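Local coordinates for protein endoribonuclease YbeY (Aquifex aeolicus, PDB 1OZ9) that probably acts as a zinc-dependent endoribonuclease specific for single-stranded RNA, serving 16S rRNA 3'-end maturation and ribosome quality control, at residues E26-L31 / E107-L112; E55-Y60 / K65-L70; S34-N39 / R136-Y141. All blocks are in the same frame, centred on the assembly; numbering follows the deposited sequence.

Interactions 1 and 3 share helix 22-35, which meets helix 105-120 near its middle and helix 129-147 at its C-terminal end; their centres lie about 12 Å apart. Interaction 2 sits across the centre of the chain, its centre about 20 Å from that of interaction 1, where helix 50-61 meets the loop leading into strand 69-78. The chemistry changes with place. Interaction 1, partly buried, is an aromatic face laid on an aliphatic lysine chain; interaction 2, also partly buried, combines an amide-to-carbonyl bond with leucine packing; interaction 3, at the surface, rests on methyl groups and a ring edge. L112 packs on D68 and V69, joining interactions 1 and 2.

Interaction 1 of 3, residues E26-L31 / E107-L112; sequences EKWAEL and EEVKRL
The aliphatic part of a lysine, not its charge, lies on the indole of W28. K110 CB stands over the six-membered ring, 3.8 Å from its centroid and only 9° off the ring normal, a CH-pi contact. From there the chain runs over the same face toward the five-membered ring, where K110 CD comes 3.6 Å from W28 NE1, while K110 CG lies over the CG-CD2 bond of the indole. The two side chains cross at about a right angle. CG of K110 is anti to the backbone N (chi1 179°), and the straight start of the chain keeps the methylenes on the indole until the bend at chi3 turns the ammonium group away. That end is held on its own helix: K110 NZ forms a salt bridge of 3.0 Å with E107 OE1. E107 OE2 also pairs with R111 NE by its anti lone pair, in the guanidinium plane, although the modelled distance is too short to be taken literally. At the far end of the indole, V109 CG1 approaches W28 CZ3 obliquely, 4.3 Å away. With an alanine in place of W28, the methylenes of K110 would probably lose their aromatic cover and a gap would open between the two helices. Around this pair, V20 touches W28 and L146 of helix 129-147 touches K110. The contact joins helix 22-35, whose A29 packs on strand 10-15, to helix 105-120, which carries the predicted zinc ligands H115 and H119: helix-to-helix packing within the metalloproteinase-like fold of the YbeY family.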
loop_
_atom_site.group_PDB
_atom_site.type_symbol
_atom_site.label_atom_id
_atom_site.label_comp_id
_atom_site.label_asym_id
_atom_site.label_seq_id
_atom_site.Cartn_x
_atom_site.Cartn_y
_atom_site.Cartn_z
ATOM N N GLU A 26 7.191 -3.358 7.790
ATOM C CA GLU A 26 6.216 -3.847 8.761
ATOM C C GLU A 26 5.765 -2.720 9.704
ATOM O O GLU A 26 4.551 -2.549 9.954
ATOM C CB GLU A 26 6.795 -5.010 9.576
ATOM C CG GLU A 26 5.724 -5.912 10.145
ATOM C CD GLU A 26 6.280 -7.105 10.937
ATOM O OE1 GLU A 26 7.308 -7.714 10.520
ATOM O OE2 GLU A 26 5.667 -7.431 11.972
ATOM N N LYS A 27 6.742 -1.976 10.235
ATOM C CA LYS A 27 6.491 -0.843 11.124
ATOM C C LYS A 27 5.622 0.261 10.466
ATOM O O LYS A 27 4.646 0.702 11.088
ATOM C CB LYS A 27 7.789 -0.279 11.739
ATOM C CG LYS A 27 7.694 1.181 12.294
ATOM C CD LYS A 27 9.036 1.698 12.848
ATOM C CE LYS A 27 9.217 3.242 12.712
ATOM N NZ LYS A 27 9.182 4.015 14.014
ATOM N N TRP A 28 5.954 0.691 9.242
ATOM C CA TRP A 28 5.142 1.694 8.537
ATOM C C TRP A 28 3.701 1.208 8.410
ATOM O O TRP A 28 2.756 1.953 8.670
ATOM C CB TRP A 28 5.672 1.968 7.124
ATOM C CG TRP A 28 6.973 2.695 7.141
ATOM C CD1 TRP A 28 7.394 3.594 8.061
ATOM C CD2 TRP A 28 8.018 2.568 6.197
ATOM N NE1 TRP A 28 8.641 4.075 7.730
ATOM C CE2 TRP A 28 9.061 3.432 6.601
ATOM C CE3 TRP A 28 8.188 1.809 5.041
ATOM C CZ2 TRP A 28 10.253 3.550 5.894
ATOM C CZ3 TRP A 28 9.374 1.944 4.336
ATOM C CH2 TRP A 28 10.384 2.798 4.768
ATOM N N ALA A 29 3.550 -0.049 8.003
ATOM C CA ALA A 29 2.219 -0.620 7.844
ATOM C C ALA A 29 1.466 -0.663 9.186
ATOM O O ALA A 29 0.275 -0.287 9.234
ATOM C CB ALA A 29 2.290 -1.992 7.206
ATOM N N GLU A 30 2.137 -1.101 10.254
ATOM C CA GLU A 30 1.504 -1.135 11.578
ATOM C C GLU A 30 1.150 0.274 12.068
ATOM O O GLU A 30 0.047 0.489 12.629
ATOM C CB GLU A 30 2.385 -1.862 12.611
ATOM C CG GLU A 30 2.547 -3.355 12.302
ATOM C CD GLU A 30 3.444 -4.062 13.300
ATOM O OE1 GLU A 30 4.307 -3.381 13.900
ATOM O OE2 GLU A 30 3.276 -5.289 13.497
ATOM N N LEU A 31 2.040 1.237 11.830
ATOM C CA LEU A 31 1.759 2.593 12.243
ATOM C C LEU A 31 0.574 3.171 11.457
ATOM O O LEU A 31 -0.216 3.918 12.008
ATOM C CB LEU A 31 2.961 3.505 12.071
ATOM C CG LEU A 31 4.097 3.267 13.063
ATOM C CD1 LEU A 31 5.321 4.085 12.630
ATOM C CD2 LEU A 31 3.681 3.552 14.533
ATOM N N GLU A 107 11.408 6.429 1.204
ATOM C CA GLU A 107 10.314 7.381 1.268
ATOM C C GLU A 107 9.218 7.008 0.262
ATOM O O GLU A 107 8.025 7.081 0.589
ATOM C CB GLU A 107 10.799 8.812 1.046
ATOM C CG GLU A 107 9.664 9.836 1.026
ATOM C CD GLU A 107 8.986 10.053 2.386
ATOM O OE1 GLU A 107 9.643 9.905 3.444
ATOM O OE2 GLU A 107 7.776 10.390 2.400
ATOM N N GLU A 108 9.605 6.569 -0.931
ATOM C CA GLU A 108 8.615 6.216 -1.955
ATOM C C GLU A 108 7.838 4.959 -1.553
ATOM O O GLU A 108 6.603 4.869 -1.718
ATOM C CB GLU A 108 9.276 6.056 -3.337
ATOM C CG GLU A 108 8.303 5.723 -4.483
ATOM C CD GLU A 108 7.303 6.845 -4.782
ATOM O OE1 GLU A 108 7.461 7.982 -4.250
ATOM O OE2 GLU A 108 6.351 6.592 -5.564
ATOM N N VAL A 109 8.548 3.977 -1.009
ATOM C CA VAL A 109 7.859 2.775 -0.584
ATOM C C VAL A 109 6.875 3.047 0.558
ATOM O O VAL A 109 5.770 2.507 0.586
ATOM C CB VAL A 109 8.867 1.673 -0.232
ATOM C CG1 VAL A 109 8.148 0.491 0.442
ATOM C CG2 VAL A 109 9.577 1.253 -1.538
ATOM N N LYS A 110 7.293 3.866 1.504
ATOM C CA LYS A 110 6.443 4.259 2.626
ATOM C C LYS A 110 5.157 4.929 2.112
ATOM O O LYS A 110 4.026 4.600 2.542
ATOM C CB LYS A 110 7.189 5.228 3.554
ATOM C CG LYS A 110 6.348 5.727 4.760
ATOM C CD LYS A 110 7.163 6.654 5.677
ATOM C CE LYS A 110 7.379 8.004 5.045
ATOM N NZ LYS A 110 8.244 8.916 5.874
ATOM N N ARG A 111 5.327 5.835 1.166
ATOM C CA ARG A 111 4.198 6.561 0.595
ATOM C C ARG A 111 3.251 5.637 -0.174
ATOM O O ARG A 111 2.019 5.821 -0.150
ATOM C CB ARG A 111 4.697 7.683 -0.301
ATOM C CG ARG A 111 5.233 8.914 0.490
ATOM C CD ARG A 111 5.756 10.038 -0.410
ATOM N NE ARG A 111 6.613 11.015 0.263
ATOM C CZ ARG A 111 6.960 12.212 -0.268
ATOM N NH1 ARG A 111 6.488 12.582 -1.460
ATOM N NH2 ARG A 111 7.773 13.050 0.390
ATOM N N LEU A 112 3.819 4.650 -0.846
ATOM C CA LEU A 112 3.037 3.709 -1.610
ATOM C C LEU A 112 2.278 2.765 -0.683
ATOM O O LEU A 112 1.175 2.334 -1.011
ATOM C CB LEU A 112 3.929 2.906 -2.573
ATOM C CG LEU A 112 4.415 3.728 -3.781
ATOM C CD1 LEU A 112 5.484 2.984 -4.551
ATOM C CD2 LEU A 112 3.257 4.124 -4.753
#

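Interaction 2 of 3, residues E55-Y60 / K65-L70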
loop_
_atom_site.group_PDB
_atom_site.type_symbol
_atom_site.label_atom_id
_atom_site.label_comp_id
_atom_site.label_asym_id
_atom_site.label_seq_id
_atom_site.Cartn_x
_atom_site.Cartn_y
_atom_site.Cartn_z
ATOM N N GLU A 55 1.769 -8.646 -14.613
ATOM C CA GLU A 55 0.821 -9.745 -14.754
ATOM C C GLU A 55 -0.410 -9.426 -13.916
ATOM O O GLU A 55 -1.533 -9.643 -14.352
ATOM C CB GLU A 55 1.398 -11.089 -14.287
ATOM C CG GLU A 55 2.593 -11.630 -15.044
ATOM C CD GLU A 55 3.203 -12.840 -14.350
ATOM O OE1 GLU A 55 2.768 -13.162 -13.230
ATOM O OE2 GLU A 55 4.131 -13.463 -14.898
ATOM N N LEU A 56 -0.190 -8.909 -12.715
ATOM C CA LEU A 56 -1.298 -8.573 -11.821
ATOM C C LEU A 56 -2.201 -7.491 -12.419
ATOM O O LEU A 56 -3.439 -7.616 -12.414
ATOM C CB LEU A 56 -0.778 -8.131 -10.461
ATOM C CG LEU A 56 -0.128 -9.234 -9.625
ATOM C CD1 LEU A 56 0.493 -8.653 -8.339
ATOM C CD2 LEU A 56 -1.132 -10.374 -9.332
ATOM N N ASN A 57 -1.575 -6.442 -12.949
ATOM C CA ASN A 57 -2.287 -5.331 -13.565
ATOM C C ASN A 57 -3.112 -5.821 -14.741
ATOM O O ASN A 57 -4.248 -5.396 -14.948
ATOM C CB ASN A 57 -1.276 -4.290 -14.041
ATOM C CG ASN A 57 -1.817 -2.856 -14.006
ATOM O OD1 ASN A 57 -2.871 -2.558 -13.409
ATOM N ND2 ASN A 57 -1.065 -1.952 -14.627
ATOM N N LYS A 58 -2.535 -6.733 -15.520
ATOM C CA LYS A 58 -3.244 -7.297 -16.659
ATOM C C LYS A 58 -4.427 -8.137 -16.212
ATOM O O LYS A 58 -5.543 -7.996 -16.715
ATOM C CB LYS A 58 -2.307 -8.178 -17.485
ATOM C CG LYS A 58 -2.943 -8.759 -18.756
ATOM C CD LYS A 58 -1.937 -9.484 -19.645
ATOM C CE LYS A 58 -2.558 -9.734 -21.038
ATOM N NZ LYS A 58 -1.748 -10.617 -21.929
ATOM N N THR A 59 -4.174 -9.033 -15.271
ATOM C CA THR A 59 -5.201 -9.962 -14.824
ATOM C C THR A 59 -6.355 -9.265 -14.098
ATOM O O THR A 59 -7.541 -9.519 -14.381
ATOM C CB THR A 59 -4.552 -11.024 -13.908
ATOM O OG1 THR A 59 -3.803 -11.947 -14.714
ATOM C CG2 THR A 59 -5.609 -11.894 -13.242
ATOM N N TYR A 60 -6.002 -8.356 -13.200
ATOM C CA TYR A 60 -6.985 -7.711 -12.338
ATOM C C TYR A 60 -7.503 -6.326 -12.747
ATOM O O TYR A 60 -8.482 -5.835 -12.176
ATOM C CB TYR A 60 -6.427 -7.647 -10.913
ATOM C CG TYR A 60 -6.281 -9.026 -10.316
ATOM C CD1 TYR A 60 -5.030 -9.575 -10.067
ATOM C CD2 TYR A 60 -7.401 -9.808 -10.060
ATOM C CE1 TYR A 60 -4.900 -10.854 -9.537
ATOM C CE2 TYR A 60 -7.280 -11.091 -9.539
ATOM C CZ TYR A 60 -6.025 -11.600 -9.272
ATOM O OH TYR A 60 -5.906 -12.867 -8.749
ATOM N N LYS A 65 0.610 -3.430 -18.318
ATOM C CA LYS A 65 1.782 -2.616 -18.083
ATOM C C LYS A 65 2.104 -2.639 -16.594
ATOM O O LYS A 65 1.251 -2.973 -15.769
ATOM C CB LYS A 65 1.536 -1.182 -18.541
ATOM C CG LYS A 65 0.392 -0.474 -17.805
ATOM C CD LYS A 65 0.169 0.922 -18.415
ATOM C CE LYS A 65 -1.321 1.312 -18.420
ATOM N NZ LYS A 65 -1.621 2.494 -19.301
ATOM N N PRO A 66 3.337 -2.301 -16.250
ATOM C CA PRO A 66 3.737 -2.244 -14.841
ATOM C C PRO A 66 3.108 -1.022 -14.203
ATOM O O PRO A 66 2.599 -0.161 -14.929
ATOM C CB PRO A 66 5.254 -2.052 -14.903
ATOM C CG PRO A 66 5.633 -2.261 -16.353
ATOM C CD PRO A 66 4.433 -1.960 -17.177
ATOM N N THR A 67 3.111 -0.970 -12.879
ATOM C CA THR A 67 2.625 0.189 -12.147
ATOM C C THR A 67 3.323 0.231 -10.791
ATOM O O THR A 67 4.133 -0.658 -10.486
ATOM C CB THR A 67 1.083 0.158 -12.018
ATOM O OG1 THR A 67 0.642 1.393 -11.449
ATOM C CG2 THR A 67 0.644 -0.913 -10.989
ATOM N N ASP A 68 3.070 1.251 -9.981
ATOM C CA ASP A 68 3.746 1.333 -8.678
ATOM C C ASP A 68 3.098 0.513 -7.552
ATOM O O ASP A 68 3.793 -0.178 -6.761
ATOM C CB ASP A 68 3.906 2.783 -8.229
ATOM C CG ASP A 68 2.613 3.600 -8.328
ATOM O OD1 ASP A 68 1.520 3.065 -8.698
ATOM O OD2 ASP A 68 2.635 4.842 -8.089
ATOM N N VAL A 69 1.776 0.570 -7.460
ATOM C CA VAL A 69 1.123 -0.152 -6.375
ATOM C C VAL A 69 -0.273 -0.622 -6.807
ATOM O O VAL A 69 -0.980 0.085 -7.527
ATOM C CB VAL A 69 1.008 0.778 -5.124
ATOM C CG1 VAL A 69 0.217 2.091 -5.451
ATOM C CG2 VAL A 69 0.445 0.046 -3.854
ATOM N N LEU A 70 -0.666 -1.805 -6.351
ATOM C CA LEU A 70 -2.013 -2.289 -6.563
ATOM C C LEU A 70 -2.558 -2.769 -5.223
ATOM O O LEU A 70 -1.806 -3.310 -4.401
ATOM C CB LEU A 70 -2.034 -3.411 -7.585
ATOM C CG LEU A 70 -1.731 -2.996 -9.040
ATOM C CD1 LEU A 70 -1.642 -4.239 -9.901
ATOM C CD2 LEU A 70 -2.794 -2.085 -9.623
#
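N57 ND2 donates to the backbone carbonyl of K65, 2.8 Å from K65 O, with an almost straight N-H...O angle of 171°. The acceptor lies in the amide plane of N57, but the donor stands above the carbonyl plane of K65, 39° out of it. The same nitrogen passes 3.8 Å from K65 CG and 4.0 Å from T67 CB, so the amide is set among the side chains of the loop. Its other branch turns to the apolar side: N57 OD1 meets L70 CD2 at 3.8 Å, the two side chains crossing at about a right angle. L70 CD1 reaches the helix backbone, 3.8 Å from N57 N, and also packs on L56 CB at 4.0 Å. With CG anti to its carbonyl carbon (chi1 -70°), L70 directs its methyl groups at this turn of the helix. A backbone hydrogen bond also links N57 to K63, just beyond the end of helix 50-61, while L70 pairs with V88 in the sheet. The contact packs the loop that joins helix 50-61 to strand 69-78, an outermost strand of the mixed sheet, back onto the helix; T67 lies about 9 Å, side chain to side chain, from the predicted zinc ligand H115.

Interaction 3 of 3, residues S34-N39 / R136-Y141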
loop_
_atom_site.group_PDB
_atom_site.type_symbol
_atom_site.label_atom_id
_atom_site.label_comp_id
_atom_site.label_asym_id
_atom_site.label_seq_id
_atom_site.Cartn_x
_atom_site.Cartn_y
_atom_site.Cartn_z
ATOM N N SER A 34 -2.624 1.677 12.800
ATOM C CA SER A 34 -2.905 2.315 14.076
ATOM C C SER A 34 -3.398 3.758 13.923
ATOM O O SER A 34 -4.284 4.194 14.659
ATOM C CB SER A 34 -1.684 2.227 15.026
ATOM O OG SER A 34 -1.904 2.982 16.210
ATOM N N ALA A 35 -2.851 4.508 12.976
ATOM C CA ALA A 35 -3.291 5.895 12.794
ATOM C C ALA A 35 -4.717 5.864 12.272
ATOM O O ALA A 35 -5.512 6.774 12.518
ATOM C CB ALA A 35 -2.395 6.608 11.807
ATOM N N LEU A 36 -5.055 4.777 11.589
ATOM C CA LEU A 36 -6.396 4.633 11.060
ATOM C C LEU A 36 -7.407 4.069 12.097
ATOM O O LEU A 36 -8.584 3.903 11.793
ATOM C CB LEU A 36 -6.362 3.798 9.791
ATOM C CG LEU A 36 -5.750 4.499 8.586
ATOM C CD1 LEU A 36 -5.251 3.487 7.532
ATOM C CD2 LEU A 36 -6.740 5.444 7.940
ATOM N N GLY A 37 -6.925 3.745 13.297
ATOM C CA GLY A 37 -7.785 3.256 14.369
ATOM C C GLY A 37 -8.242 1.812 14.195
ATOM O O GLY A 37 -9.185 1.391 14.847
ATOM N N LEU A 38 -7.566 1.051 13.345
ATOM C CA LEU A 38 -7.987 -0.319 13.058
ATOM C C LEU A 38 -7.407 -1.261 14.074
ATOM O O LEU A 38 -6.266 -1.082 14.483
ATOM C CB LEU A 38 -7.507 -0.751 11.678
ATOM C CG LEU A 38 -8.301 -0.036 10.573
ATOM C CD1 LEU A 38 -7.599 -0.158 9.221
ATOM C CD2 LEU A 38 -9.689 -0.697 10.505
ATOM N N ASN A 39 -8.191 -2.265 14.462
ATOM C CA ASN A 39 -7.751 -3.249 15.436
ATOM C C ASN A 39 -8.163 -4.636 14.949
ATOM O O ASN A 39 -9.230 -4.811 14.351
ATOM C CB ASN A 39 -8.424 -2.970 16.809
ATOM C CG ASN A 39 -8.072 -1.582 17.398
ATOM O OD1 ASN A 39 -7.043 -1.418 18.081
ATOM N ND2 ASN A 39 -8.964 -0.586 17.183
ATOM N N ARG A 136 -7.364 11.934 -0.511
ATOM C CA ARG A 136 -6.176 12.709 -0.197
ATOM C C ARG A 136 -6.154 13.195 1.240
ATOM O O ARG A 136 -5.132 13.106 1.866
ATOM C CB ARG A 136 -6.029 13.901 -1.152
ATOM C CG ARG A 136 -5.674 13.495 -2.588
ATOM C CD ARG A 136 -4.471 12.548 -2.768
ATOM N NE ARG A 136 -4.158 12.409 -4.196
ATOM C CZ ARG A 136 -3.413 11.444 -4.745
ATOM N NH1 ARG A 136 -2.869 10.499 -3.998
ATOM N NH2 ARG A 136 -3.209 11.447 -6.070
ATOM N N GLU A 137 -7.261 13.715 1.759
ATOM C CA GLU A 137 -7.277 14.069 3.184
ATOM C C GLU A 137 -6.842 12.862 4.075
ATOM O O GLU A 137 -5.983 13.004 4.944
ATOM C CB GLU A 137 -8.640 14.651 3.590
ATOM C CG GLU A 137 -8.960 15.974 2.880
ATOM C CD GLU A 137 -10.267 16.610 3.324
ATOM O OE1 GLU A 137 -11.132 15.853 3.845
ATOM O OE2 GLU A 137 -10.424 17.859 3.156
ATOM N N LEU A 138 -7.356 11.659 3.807
ATOM C CA LEU A 138 -6.990 10.498 4.634
ATOM C C LEU A 138 -5.524 10.099 4.469
ATOM O O LEU A 138 -4.810 9.791 5.426
ATOM C CB LEU A 138 -7.888 9.297 4.319
ATOM C CG LEU A 138 -7.813 8.205 5.378
ATOM C CD1 LEU A 138 -8.215 8.840 6.714
ATOM C CD2 LEU A 138 -8.758 7.068 5.028
ATOM N N GLU A 139 -5.054 10.118 3.234
ATOM C CA GLU A 139 -3.684 9.784 2.957
ATOM C C GLU A 139 -2.724 10.790 3.632
ATOM O O GLU A 139 -1.719 10.406 4.251
ATOM C CB GLU A 139 -3.526 9.798 1.445
ATOM C CG GLU A 139 -2.142 9.486 0.940
ATOM C CD GLU A 139 -2.102 9.453 -0.574
ATOM O OE1 GLU A 139 -2.670 10.378 -1.195
ATOM O OE2 GLU A 139 -1.509 8.513 -1.138
ATOM N N ASN A 140 -3.041 12.079 3.482
ATOM C CA ASN A 140 -2.264 13.131 4.127
ATOM C C ASN A 140 -2.251 12.975 5.655
ATOM O O ASN A 140 -1.196 13.027 6.277
ATOM C CB ASN A 140 -2.773 14.497 3.689
ATOM C CG ASN A 140 -2.258 14.867 2.319
ATOM O OD1 ASN A 140 -1.414 14.175 1.782
ATOM N ND2 ASN A 140 -2.748 15.949 1.755
ATOM N N TYR A 141 -3.417 12.726 6.245
ATOM C CA TYR A 141 -3.472 12.471 7.690
ATOM C C TYR A 141 -2.544 11.324 8.110
ATOM O O TYR A 141 -1.794 11.455 9.073
ATOM C CB TYR A 141 -4.905 12.172 8.128
ATOM C CG TYR A 141 -5.070 11.800 9.600
ATOM C CD1 TYR A 141 -5.155 12.788 10.575
ATOM C CD2 TYR A 141 -5.138 10.468 10.007
ATOM C CE1 TYR A 141 -5.312 12.469 11.911
ATOM C CE2 TYR A 141 -5.307 10.136 11.360
ATOM C CZ TYR A 141 -5.389 11.142 12.299
ATOM O OH TYR A 141 -5.548 10.852 13.646
#
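Apolar packing comes first: L36 CD2 settles against the end of L138, 3.9 Å from L138 CD2 and equally near CD1 and CG. A single methyl group of L36 thus meets the whole branched tip of its partner. The side chains meet obliquely, and L138 reaches across because its CG is anti to the backbone N (chi1 -165°). I117 and L121 also touch L36, and Y123 touches L138, extending the apolar patch.

The second kind is a ring edge against a backbone oxygen. A35 O lies near the plane of the Y141 ring, 3.6 Å from CE2, so it faces the ring's C-H rim instead of its pi cloud. Here too CG is anti to N (chi1 176°), which carries the tyrosine ring out to the end of helix 22-35. That end is a Schellman motif: G37, with positive phi, leaves the helix and its N bonds to S34 O at 3.0 Å.

Charge pairing stays within helix 129-147. R136 NH1 donates to the syn lone pair of E139 OE1 at 2.8 Å, near the guanidinium plane. The other carboxylate oxygen, E139 OE2, is hydrogen-bonded to ND1 of H115, a predicted zinc ligand, and so probably helps to orient that imidazole. One helix thus packs by L138 and Y141 on a Schellman-capped helix end and supplies, through E139, a second-shell carboxylate to the predicted zinc site.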